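Local coordinates for protein L-isoleucine-4-hydroxylase (Bacillus thuringiensis, PDB 6LNH) that hydroxylates L-isoleucine to (4S)-4-hydroxy-L-isoleucine in an iron-dependent reaction that consumes 2-oxoglutarate and oxygen and releases succinate and carbon dioxide, at residues Ser71-Ile76 with Ser115-Pro120; Val152-Lys155 with Pro161-Ser164; Asn193-Ser198 with Leu215-Lys220. All coordinates share one frame; numbering follows the deposited sequence.

How the interactions relate
In this iron/2-oxoglutarate oxygenase the larger of two beta sheets takes part in three different kinds of packing. Interaction 1 joins one of its strands to a helical segment on the face turned away from the iron. Interaction 2, on the neighbouring strand 145-156, brings in the loop 161-164. Interaction 3 joins strand 214-218 of the same sheet to strand 189-196 of the smaller sheet. The three do not touch; their centres lie about 20 to 25 Å apart, and interactions 1 and 3 sit on opposite sides of the chain's centre. Two approach the metal centre: the side chain of Phe217 in interaction 3 is about 6 Å from the bound iron, that of Tyr154 in interaction 2 about 7 Å.

Interaction 1: Ser71-Ile76 with Ser115-Pro120; sequences SYSRYI and SFLCNP
The helix-covered face of the major sheet, a standard feature of the double-stranded beta-helix oxygenases, is where Leu117 meets Ser73 and Tyr75. Strand 68-77 runs through this sheet, and the short helix that carries Leu117 lies over it at some distance: the closest CA atoms, those of Ser73 and Leu117, are 9.0 Å apart. One leucine side chain bridges the gap, its two methyls divided between two strand residues that both project toward the helix. CD2 takes the tyrosine, at 3.9 Å from Tyr75 OH, and Leu117 CB lies 4.0 Å from the same oxygen, so the phenol end rests against the flank of the leucine. The two side chains approach from opposite directions. In Tyr75, CG lies anti to the carbonyl carbon (chi1 -65°), which extends the ring across the gap instead of along the strand. Across these segments Leu117 CD1 keeps a longer contact, 4.4 Å from Ser73 CB. The floor beneath the leucine is completed by Leu149 of the adjacent strand 145-156, while the hydroxyl of Ser73 is engaged by the backbone N of Ile112. Further along, Asn119 caps the following helix 120-134 through the backbone N of Leu121 and also binds the carbonyl of Leu48, tying this turn to helix 44-54. A water supplies the polar link between the segments: it donates to Leu117 O at 2.9 Å and lies 3.3 Å from Tyr75 OH. Chemically the contact is therefore of mixed character, with apolar carbon packed beside a phenol oxygen that has a water at long hydrogen-bonding distance, and the water lets strand and helical segment share a polar connection without being in direct bonding range.

Interaction 2: Val152-Lys155 with Pro161-Ser164; sequences VRYK and PSFS
Ser162 reaches toward strand 145-156 with both atoms of its short side chain, and each finds a different neighbour. Its CB comes first, packed 3.3 Å from Lys155 O, a carbon resting on a backbone carbonyl. The torsion then turns OG anti to the backbone N (chi1 175°), directing it to Tyr154. There the oxygen lies in the plane of the ring, at its edge, 3.6 Å from Tyr154 CD2 and 3.8 Å from Tyr154 CB. These are van der Waals contacts; the hydrogen bond of the hydroxyl is made with the carbonyl of Cys67, just ahead of strand 68-77. While the serine borders the rim, one face of the tyrosine ring receives Val152 from its own strand, with CG1 standing 3.5 Å over the ring, nearer its border than its centre. Leu228 of strand 222-229 touches both Tyr154 and Ser162, and backbone bonding joins Ser162 to Leu228. On the outer side of the loop, Pro161 and Phe163 pack on Asn203 and Arg200 of a second subunit. The implication is that the serine hydroxyl, hydrogen-bonded to Cys67 O, still lies against an aromatic edge: its OG borders a tyrosine whose ring lies near the iron centre, while its CB packs on the carbonyl of Lys155.

Interaction 3: Asn193-Ser198 with Leu215-Lys220; sequences NLIANS and LVFGQK
Leu215 opens the contact lying flank to flank with Asn193, the two side chains pointing contrary ways, its CD1 3.6 Å from Asn193 CB and 3.8 Å from Asn193 CG. With CG anti to the backbone N (chi1 -163°), the leucine extends over the CB and amide carbon of the asparagine. Val216 turns to the other side of its strand, where Leu32 and Ile34 of strand 31-34 receive it. Phe217 comes back toward the facing sheet, where it stacks on His223, an iron ligand, and presents its edge to two residues. Its CE1 meets Ile195 CD1 at 3.7 Å, an apolar contact, and its CZ lies 4.1 Å from Asn193 ND2, with amide and ring planes 52° apart. Ile195 does not aim its CB straight at the facing strand; its CD1 end comes nearer and touches the ring. Beyond Gly218, Gln219 donates from NE2 to the backbone carbonyl of Asp172, another iron ligand. The strand axes lie 10.3 Å apart at an angle of 33°, the spacing of two sheets packed face to face, as in the double-stranded beta-helix (cupin) fold whose iron site lies between them.

Interaction 1: Ser71-Ile76 with Ser115-Pro120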
ATOM      1  N   SER C  71       2.354  24.641 -14.552  1.00 42.51           N
ATOM      2  CA  SER C  71       3.209  25.752 -14.933  1.00 42.15           C
ATOM      3  C   SER C  71       4.095  25.275 -16.071  1.00 38.44           C
ATOM      4  O   SER C  71       4.401  24.083 -16.173  1.00 35.06           O
ATOM      5  CB  SER C  71       4.074  26.248 -13.765  1.00 37.86           C
ATOM      6  OG  SER C  71       3.306  26.986 -12.833  1.00 38.76           O
ATOM      7  N   TYR C  72       4.493  26.201 -16.937  1.00 38.58           N
ATOM      8  CA  TYR C  72       5.249  25.831 -18.121  1.00 36.99           C
ATOM      9  C   TYR C  72       6.341  26.856 -18.386  1.00 39.30           C
ATOM     10  O   TYR C  72       6.114  28.064 -18.274  1.00 38.55           O
ATOM     11  CB  TYR C  72       4.306  25.706 -19.328  1.00 37.59           C
ATOM     12  CG  TYR C  72       4.962  25.553 -20.685  1.00 37.42           C
ATOM     13  CD1 TYR C  72       5.796  24.479 -20.961  1.00 32.27           C
ATOM     14  CD2 TYR C  72       4.704  26.460 -21.706  1.00 37.91           C
ATOM     15  CE1 TYR C  72       6.375  24.326 -22.209  1.00 35.28           C
ATOM     16  CE2 TYR C  72       5.278  26.317 -22.955  1.00 37.86           C
ATOM     17  CZ  TYR C  72       6.114  25.249 -23.201  1.00 40.90           C
ATOM     18  OH  TYR C  72       6.687  25.102 -24.444  1.00 41.16           O
ATOM     19  N   SER C  73       7.522  26.356 -18.739  1.00 33.65           N
ATOM     20  CA  SER C  73       8.621  27.180 -19.215  1.00 38.73           C
ATOM     21  C   SER C  73       9.436  26.334 -20.179  1.00 38.86           C
ATOM     22  O   SER C  73       9.399  25.101 -20.133  1.00 37.78           O
ATOM     23  CB  SER C  73       9.496  27.691 -18.063  1.00 39.07           C
ATOM     24  OG  SER C  73       8.793  28.628 -17.263  1.00 39.17           O
ATOM     25  N   ARG C  74      10.177  27.003 -21.056  1.00 38.09           N
ATOM     26  CA  ARG C  74      10.920  26.302 -22.091  1.00 39.99           C
ATOM     27  C   ARG C  74      12.248  26.995 -22.354  1.00 43.69           C
ATOM     28  O   ARG C  74      12.392  28.204 -22.151  1.00 39.66           O
ATOM     29  CB  ARG C  74      10.113  26.206 -23.394  1.00 42.28           C
ATOM     30  CG  ARG C  74       9.585  27.532 -23.903  1.00 47.30           C
ATOM     31  CD  ARG C  74       9.034  27.385 -25.309  1.00 50.05           C
ATOM     32  NE  ARG C  74       8.587  28.656 -25.866  1.00 49.96           N
ATOM     33  CZ  ARG C  74       7.313  28.977 -26.063  1.00 53.22           C
ATOM     34  NH1 ARG C  74       6.354  28.114 -25.759  1.00 48.67           N
ATOM     35  NH2 ARG C  74       6.998  30.158 -26.577  1.00 53.91           N
ATOM     36  N   TYR C  75      13.214  26.209 -22.815  1.00 42.60           N
ATOM     37  CA  TYR C  75      14.499  26.706 -23.275  1.00 42.78           C
ATOM     38  C   TYR C  75      14.572  26.567 -24.789  1.00 47.18           C
ATOM     39  O   TYR C  75      13.930  25.695 -25.382  1.00 47.50           O
ATOM     40  CB  TYR C  75      15.658  25.941 -22.630  1.00 42.98           C
ATOM     41  CG  TYR C  75      15.769  26.130 -21.134  1.00 47.99           C
ATOM     42  CD1 TYR C  75      16.424  27.232 -20.600  1.00 47.33           C
ATOM     43  CD2 TYR C  75      15.224  25.203 -20.255  1.00 47.36           C
ATOM     44  CE1 TYR C  75      16.531  27.408 -19.233  1.00 47.07           C
ATOM     45  CE2 TYR C  75      15.325  25.370 -18.885  1.00 52.44           C
ATOM     46  CZ  TYR C  75      15.981  26.474 -18.381  1.00 48.75           C
ATOM     47  OH  TYR C  75      16.084  26.645 -17.020  1.00 52.85           O
ATOM     48  N   ILE C  76      15.366  27.431 -25.415  1.00 43.28           N
ATOM     49  CA  ILE C  76      15.630  27.367 -26.848  1.00 45.05           C
ATOM     50  C   ILE C  76      17.095  27.013 -27.044  1.00 43.39           C
ATOM     51  O   ILE C  76      17.978  27.641 -26.448  1.00 50.50           O
ATOM     52  CB  ILE C  76      15.293  28.695 -27.550  1.00 48.29           C
ATOM     53  CG1 ILE C  76      13.862  29.128 -27.235  1.00 46.85           C
ATOM     54  CG2 ILE C  76      15.496  28.570 -29.054  1.00 44.14           C
ATOM     55  CD1 ILE C  76      13.568  30.571 -27.601  1.00 46.30           C
ATOM     56  N   SER C 115      13.290  29.965  -8.754  1.00 41.96           N
ATOM     57  CA  SER C 115      13.952  29.159  -7.730  1.00 48.04           C
ATOM     58  C   SER C 115      13.873  27.669  -8.036  1.00 44.60           C
ATOM     59  O   SER C 115      14.778  26.912  -7.670  1.00 43.05           O
ATOM     60  CB  SER C 115      13.340  29.452  -6.361  1.00 50.00           C
ATOM     61  OG  SER C 115      11.927  29.373  -6.414  1.00 51.52           O
ATOM     62  N   PHE C 116      12.807  27.230  -8.707  1.00 41.73           N
ATOM     63  CA  PHE C 116      12.693  25.837  -9.121  1.00 41.84           C
ATOM     64  C   PHE C 116      13.598  25.546 -10.313  1.00 40.91           C
ATOM     65  O   PHE C 116      14.218  24.479 -10.377  1.00 41.98           O
ATOM     66  CB  PHE C 116      11.224  25.508  -9.431  1.00 42.08           C
ATOM     67  CG  PHE C 116      10.982  24.088  -9.911  1.00 42.87           C
ATOM     68  CD1 PHE C 116      11.360  23.668 -11.183  1.00 37.89           C
ATOM     69  CD2 PHE C 116      10.358  23.176  -9.078  1.00 44.48           C
ATOM     70  CE1 PHE C 116      11.126  22.368 -11.602  1.00 39.73           C
ATOM     71  CE2 PHE C 116      10.120  21.874  -9.492  1.00 43.82           C
ATOM     72  CZ  PHE C 116      10.504  21.471 -10.757  1.00 45.30           C
ATOM     73  N   LEU C 117      13.699  26.482 -11.261  1.00 40.54           N
ATOM     74  CA  LEU C 117      14.483  26.220 -12.465  1.00 42.12           C
ATOM     75  C   LEU C 117      15.982  26.219 -12.187  1.00 46.84           C
ATOM     76  O   LEU C 117      16.728  25.480 -12.839  1.00 53.05           O
ATOM     77  CB  LEU C 117      14.166  27.270 -13.533  1.00 44.44           C
ATOM     78  CG  LEU C 117      12.820  27.258 -14.256  1.00 39.21           C
ATOM     79  CD1 LEU C 117      12.675  28.531 -15.076  1.00 44.55           C
ATOM     80  CD2 LEU C 117      12.696  26.034 -15.144  1.00 39.24           C
ATOM     81  N   CYS C 118      16.444  27.026 -11.236  1.00 46.38           N
ATOM     82  CA  CYS C 118      17.855  27.034 -10.870  1.00 55.66           C
ATOM     83  C   CYS C 118      18.205  26.032  -9.775  1.00 53.79           C
ATOM     84  O   CYS C 118      19.386  25.905  -9.435  1.00 59.16           O
ATOM     85  CB  CYS C 118      18.298  28.447 -10.472  1.00 55.48           C
ATOM     86  SG  CYS C 118      17.546  29.101  -8.976  1.00 92.53           S
ATOM     87  N   ASN C 119      17.221  25.344  -9.199  1.00 51.20           N
ATOM     88  CA  ASN C 119      17.504  24.277  -8.252  1.00 47.11           C
ATOM     89  C   ASN C 119      18.472  23.291  -8.903  1.00 45.98           C
ATOM     90  O   ASN C 119      18.123  22.673  -9.921  1.00 46.30           O
ATOM     91  CB  ASN C 119      16.210  23.578  -7.832  1.00 41.77           C
ATOM     92  CG  ASN C 119      16.433  22.423  -6.854  1.00 44.52           C
ATOM     93  OD1 ASN C 119      17.369  21.634  -6.985  1.00 45.71           O
ATOM     94  ND2 ASN C 119      15.552  22.323  -5.867  1.00 39.01           N
ATOM     95  N   PRO C 120      19.684  23.128  -8.364  1.00 47.28           N
ATOM     96  CA  PRO C 120      20.687  22.276  -9.026  1.00 47.71           C
ATOM     97  C   PRO C 120      20.199  20.882  -9.376  1.00 41.76           C
ATOM     98  O   PRO C 120      20.694  20.294 -10.345  1.00 41.98           O
ATOM     99  CB  PRO C 120      21.824  22.235  -7.996  1.00 46.92           C
ATOM    100  CG  PRO C 120      21.709  23.550  -7.296  1.00 44.24           C
ATOM    101  CD  PRO C 120      20.225  23.757  -7.145  1.00 45.06           C
TER
HETATM  102  O   HOH W   1      16.801  23.942 -15.284  1.00 55.82           O

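Interaction 2: Val152-Lys155 with Pro161-Ser164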
ATOM      1  N   VAL C 152       3.447  19.878 -13.184  1.00 35.56           N
ATOM      2  CA  VAL C 152       2.032  19.536 -13.083  1.00 39.78           C
ATOM      3  C   VAL C 152       1.765  18.884 -11.737  1.00 36.22           C
ATOM      4  O   VAL C 152       2.485  17.968 -11.325  1.00 39.75           O
ATOM      5  CB  VAL C 152       1.580  18.597 -14.216  1.00 38.44           C
ATOM      6  CG1 VAL C 152       0.063  18.416 -14.180  1.00 46.13           C
ATOM      7  CG2 VAL C 152       2.021  19.136 -15.570  1.00 41.12           C
ATOM      8  N   ARG C 153       0.735  19.361 -11.054  1.00 36.34           N
ATOM      9  CA  ARG C 153       0.210  18.722  -9.854  1.00 39.68           C
ATOM     10  C   ARG C 153      -1.210  18.263 -10.165  1.00 44.93           C
ATOM     11  O   ARG C 153      -2.104  19.089 -10.375  1.00 40.75           O
ATOM     12  CB  ARG C 153       0.228  19.685  -8.670  1.00 38.62           C
ATOM     13  CG  ARG C 153      -0.507  19.209  -7.443  1.00 46.07           C
ATOM     14  CD  ARG C 153      -0.080  20.081  -6.283  1.00 52.22           C
ATOM     15  NE  ARG C 153       0.985  19.468  -5.489  1.00 56.39           N
ATOM     16  CZ  ARG C 153       1.040  19.500  -4.163  1.00 50.66           C
ATOM     17  NH1 ARG C 153       0.113  20.153  -3.478  1.00 52.65           N
ATOM     18  NH2 ARG C 153       2.042  18.914  -3.521  1.00 56.44           N
ATOM     19  N   TYR C 154      -1.423  16.953 -10.188  1.00 45.08           N
ATOM     20  CA  TYR C 154      -2.773  16.427 -10.322  1.00 40.12           C
ATOM     21  C   TYR C 154      -3.425  16.391  -8.949  1.00 43.83           C
ATOM     22  O   TYR C 154      -2.803  15.978  -7.965  1.00 42.30           O
ATOM     23  CB  TYR C 154      -2.755  15.031 -10.945  1.00 39.58           C
ATOM     24  CG  TYR C 154      -2.220  15.029 -12.358  1.00 41.53           C
ATOM     25  CD1 TYR C 154      -0.860  14.890 -12.596  1.00 39.17           C
ATOM     26  CD2 TYR C 154      -3.066  15.189 -13.449  1.00 44.99           C
ATOM     27  CE1 TYR C 154      -0.358  14.895 -13.881  1.00 40.47           C
ATOM     28  CE2 TYR C 154      -2.572  15.194 -14.740  1.00 47.58           C
ATOM     29  CZ  TYR C 154      -1.219  15.050 -14.949  1.00 50.43           C
ATOM     30  OH  TYR C 154      -0.729  15.056 -16.233  1.00 51.17           O
ATOM     31  N   LYS C 155      -4.680  16.818  -8.881  1.00 44.69           N
ATOM     32  CA  LYS C 155      -5.393  16.886  -7.614  1.00 42.45           C
ATOM     33  C   LYS C 155      -6.652  16.045  -7.721  1.00 50.56           C
ATOM     34  O   LYS C 155      -7.472  16.254  -8.621  1.00 45.95           O
ATOM     35  CB  LYS C 155      -5.725  18.335  -7.252  1.00 44.34           C
ATOM     36  CG  LYS C 155      -4.521  19.268  -7.340  1.00 54.28           C
ATOM     37  CD  LYS C 155      -4.890  20.710  -7.041  1.00 57.37           C
ATOM     38  CE  LYS C 155      -5.247  21.461  -8.312  1.00 62.64           C
ATOM     39  NZ  LYS C 155      -5.523  22.899  -8.042  1.00 74.38           N
ATOM     40  N   PRO C 161     -12.451  12.648  -9.134  1.00 42.12           N
ATOM     41  CA  PRO C 161     -11.173  12.072  -9.544  1.00 38.03           C
ATOM     42  C   PRO C 161     -10.509  13.002 -10.544  1.00 44.50           C
ATOM     43  O   PRO C 161     -11.140  13.890 -11.118  1.00 45.08           O
ATOM     44  CB  PRO C 161     -11.562  10.731 -10.178  1.00 41.69           C
ATOM     45  CG  PRO C 161     -12.963  10.458  -9.687  1.00 40.43           C
ATOM     46  CD  PRO C 161     -13.591  11.811  -9.545  1.00 39.41           C
ATOM     47  N   SER C 162      -9.225  12.791 -10.782  1.00 42.68           N
ATOM     48  CA  SER C 162      -8.482  13.654 -11.686  1.00 46.24           C
ATOM     49  C   SER C 162      -8.234  12.892 -12.973  1.00 47.78           C
ATOM     50  O   SER C 162      -7.732  11.762 -12.946  1.00 46.23           O
ATOM     51  CB  SER C 162      -7.157  14.086 -11.059  1.00 42.79           C
ATOM     52  OG  SER C 162      -6.376  14.833 -11.971  1.00 41.43           O
ATOM     53  N   PHE C 163      -8.644  13.484 -14.098  1.00 51.64           N
ATOM     54  CA  PHE C 163      -8.462  12.851 -15.430  1.00 55.12           C
ATOM     55  C   PHE C 163      -7.885  13.885 -16.401  1.00 59.53           C
ATOM     56  O   PHE C 163      -8.101  15.094 -16.197  1.00 61.70           O
ATOM     57  CB  PHE C 163      -9.768  12.222 -15.924  1.00 48.92           C
ATOM     58  CG  PHE C 163     -10.951  13.152 -15.940  1.00 47.64           C
ATOM     59  CD1 PHE C 163     -11.697  13.369 -14.796  1.00 45.75           C
ATOM     60  CD2 PHE C 163     -11.320  13.811 -17.100  1.00 49.22           C
ATOM     61  CE1 PHE C 163     -12.785  14.226 -14.811  1.00 44.11           C
ATOM     62  CE2 PHE C 163     -12.408  14.666 -17.115  1.00 47.07           C
ATOM     63  CZ  PHE C 163     -13.138  14.872 -15.970  1.00 42.62           C
ATOM     64  N   SER C 164      -7.186  13.408 -17.432  1.00 59.76           N
ATOM     65  CA  SER C 164      -6.515  14.298 -18.413  1.00 64.22           C
ATOM     66  C   SER C 164      -7.277  14.341 -19.740  1.00 61.70           C
ATOM     67  O   SER C 164      -8.343  13.717 -19.838  1.00 61.17           O
ATOM     68  CB  SER C 164      -5.102  13.838 -18.630  1.00 66.18           C
ATOM     69  OG  SER C 164      -5.040  12.420 -18.612  1.00 68.90           O
TER

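Interaction 3: Asn193-Ser198 with Leu215-Lys220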
ATOM      1  N   ASN C 193       1.085   4.237 -15.420  1.00 39.25           N
ATOM      2  CA  ASN C 193       1.423   4.478 -16.815  1.00 37.19           C
ATOM      3  C   ASN C 193       1.280   3.190 -17.613  1.00 37.27           C
ATOM      4  O   ASN C 193       1.731   2.127 -17.173  1.00 35.87           O
ATOM      5  CB  ASN C 193       2.843   5.030 -16.937  1.00 38.28           C
ATOM      6  CG  ASN C 193       3.006   6.368 -16.244  1.00 37.22           C
ATOM      7  OD1 ASN C 193       3.523   6.444 -15.130  1.00 39.13           O
ATOM      8  ND2 ASN C 193       2.557   7.434 -16.900  1.00 40.70           N
ATOM      9  N   LEU C 194       0.647   3.289 -18.778  1.00 37.25           N
ATOM     10  CA  LEU C 194       0.425   2.156 -19.665  1.00 36.81           C
ATOM     11  C   LEU C 194       1.170   2.374 -20.973  1.00 39.30           C
ATOM     12  O   LEU C 194       1.243   3.499 -21.474  1.00 38.29           O
ATOM     13  CB  LEU C 194      -1.064   1.958 -19.945  1.00 35.64           C
ATOM     14  CG  LEU C 194      -1.951   1.895 -18.703  1.00 38.85           C
ATOM     15  CD1 LEU C 194      -3.402   1.745 -19.101  1.00 38.91           C
ATOM     16  CD2 LEU C 194      -1.523   0.753 -17.797  1.00 33.91           C
ATOM     17  N   ILE C 195       1.726   1.297 -21.522  1.00 42.50           N
ATOM     18  CA  ILE C 195       2.360   1.310 -22.834  1.00 42.27           C
ATOM     19  C   ILE C 195       1.613   0.344 -23.738  1.00 40.72           C
ATOM     20  O   ILE C 195       1.366  -0.808 -23.358  1.00 44.14           O
ATOM     21  CB  ILE C 195       3.852   0.939 -22.765  1.00 42.05           C
ATOM     22  CG1 ILE C 195       4.575   1.800 -21.729  1.00 37.80           C
ATOM     23  CG2 ILE C 195       4.499   1.102 -24.136  1.00 45.40           C
ATOM     24  CD1 ILE C 195       4.567   3.278 -22.051  1.00 43.76           C
ATOM     25  N   ALA C 196       1.252   0.814 -24.928  1.00 43.32           N
ATOM     26  CA  ALA C 196       0.538   0.002 -25.899  1.00 45.45           C
ATOM     27  C   ALA C 196       1.153   0.215 -27.272  1.00 45.98           C
ATOM     28  O   ALA C 196       1.233   1.352 -27.744  1.00 44.81           O
ATOM     29  CB  ALA C 196      -0.949   0.370 -25.924  1.00 45.52           C
ATOM     30  N   ASN C 197       1.564  -0.877 -27.921  1.00 50.99           N
ATOM     31  CA  ASN C 197       2.006  -0.774 -29.308  1.00 57.30           C
ATOM     32  C   ASN C 197       0.851  -0.378 -30.213  1.00 53.86           C
ATOM     33  O   ASN C 197       1.038   0.358 -31.188  1.00 53.98           O
ATOM     34  CB  ASN C 197       2.629  -2.091 -29.771  1.00 57.64           C
ATOM     35  CG  ASN C 197       3.767  -2.542 -28.879  1.00 63.84           C
ATOM     36  OD1 ASN C 197       4.244  -1.785 -28.034  1.00 65.18           O
ATOM     37  ND2 ASN C 197       4.219  -3.776 -29.071  1.00 70.72           N
ATOM     38  N   SER C 198      -0.345  -0.858 -29.906  1.00 53.26           N
ATOM     39  CA  SER C 198      -1.567  -0.485 -30.590  1.00 56.43           C
ATOM     40  C   SER C 198      -2.638  -0.269 -29.592  1.00 56.57           C
ATOM     41  O   SER C 198      -2.537  -0.744 -28.414  1.00 56.36           O
ATOM     42  CB  SER C 198      -1.998  -1.569 -31.593  1.00 64.65           C
ATOM     43  OG  SER C 198      -1.952  -2.850 -30.986  1.00 66.75           O
ATOM     44  N   LEU C 215      10.139   7.882 -16.544  1.00 32.92           N
ATOM     45  CA  LEU C 215       9.667   7.156 -17.715  1.00 39.74           C
ATOM     46  C   LEU C 215       9.804   8.066 -18.927  1.00 39.65           C
ATOM     47  O   LEU C 215       9.338   9.211 -18.901  1.00 36.38           O
ATOM     48  CB  LEU C 215       8.210   6.720 -17.548  1.00 38.73           C
ATOM     49  CG  LEU C 215       7.661   5.629 -18.467  1.00 39.86           C
ATOM     50  CD1 LEU C 215       6.184   5.469 -18.177  1.00 44.42           C
ATOM     51  CD2 LEU C 215       7.891   5.952 -19.937  1.00 47.69           C
ATOM     52  N   VAL C 216      10.456   7.570 -19.974  1.00 35.94           N
ATOM     53  CA  VAL C 216      10.665   8.322 -21.206  1.00 39.75           C
ATOM     54  C   VAL C 216       9.806   7.713 -22.314  1.00 40.77           C
ATOM     55  O   VAL C 216       9.750   6.486 -22.463  1.00 41.26           O
ATOM     56  CB  VAL C 216      12.162   8.374 -21.573  1.00 37.22           C
ATOM     57  CG1 VAL C 216      12.984   8.655 -20.323  1.00 37.42           C
ATOM     58  CG2 VAL C 216      12.632   7.098 -22.218  1.00 44.02           C
ATOM     59  N   PHE C 217       9.094   8.566 -23.048  1.00 33.13           N
ATOM     60  CA  PHE C 217       8.202   8.144 -24.122  1.00 39.06           C
ATOM     61  C   PHE C 217       8.709   8.615 -25.478  1.00 40.89           C
ATOM     62  O   PHE C 217       9.151   9.757 -25.625  1.00 34.62           O
ATOM     63  CB  PHE C 217       6.783   8.692 -23.947  1.00 36.08           C
ATOM     64  CG  PHE C 217       6.150   8.380 -22.627  1.00 36.76           C
ATOM     65  CD1 PHE C 217       5.888   7.073 -22.253  1.00 42.63           C
ATOM     66  CD2 PHE C 217       5.766   9.404 -21.779  1.00 37.60           C
ATOM     67  CE1 PHE C 217       5.280   6.795 -21.042  1.00 45.36           C
ATOM     68  CE2 PHE C 217       5.161   9.135 -20.570  1.00 39.85           C
ATOM     69  CZ  PHE C 217       4.918   7.829 -20.200  1.00 44.63           C
ATOM     70  N   GLY C 218       8.620   7.731 -26.472  1.00 41.53           N
ATOM     71  CA  GLY C 218       8.699   8.115 -27.862  1.00 38.77           C
ATOM     72  C   GLY C 218       7.329   7.991 -28.517  1.00 37.91           C
ATOM     73  O   GLY C 218       6.347   7.588 -27.899  1.00 36.64           O
ATOM     74  N   GLN C 219       7.285   8.335 -29.802  1.00 37.86           N
ATOM     75  CA  GLN C 219       6.026   8.341 -30.539  1.00 40.25           C
ATOM     76  C   GLN C 219       5.781   7.036 -31.283  1.00 37.57           C
ATOM     77  O   GLN C 219       4.779   6.918 -31.994  1.00 39.14           O
ATOM     78  CB  GLN C 219       6.006   9.497 -31.543  1.00 41.52           C
ATOM     79  CG  GLN C 219       5.717  10.865 -30.953  1.00 42.89           C
ATOM     80  CD  GLN C 219       6.029  11.976 -31.938  1.00 46.27           C
ATOM     81  OE1 GLN C 219       6.822  11.792 -32.863  1.00 53.01           O
ATOM     82  NE2 GLN C 219       5.401  13.132 -31.753  1.00 44.55           N
ATOM     83  N   LYS C 220       6.667   6.056 -31.121  1.00 37.43           N
ATOM     84  CA  LYS C 220       6.497   4.754 -31.747  1.00 43.51           C
ATOM     85  C   LYS C 220       5.427   3.915 -31.054  1.00 48.63           C
ATOM     86  O   LYS C 220       4.893   2.981 -31.662  1.00 44.81           O
ATOM     87  CB  LYS C 220       7.857   4.050 -31.762  1.00 46.02           C
ATOM     88  CG  LYS C 220       7.850   2.549 -31.895  1.00 52.75           C
ATOM     89  CD  LYS C 220       9.270   2.058 -32.076  1.00 54.85           C
ATOM     90  CE  LYS C 220       9.351   0.551 -31.964  1.00 57.86           C
ATOM     91  NZ  LYS C 220      10.724   0.069 -32.275  1.00 63.91           N
TER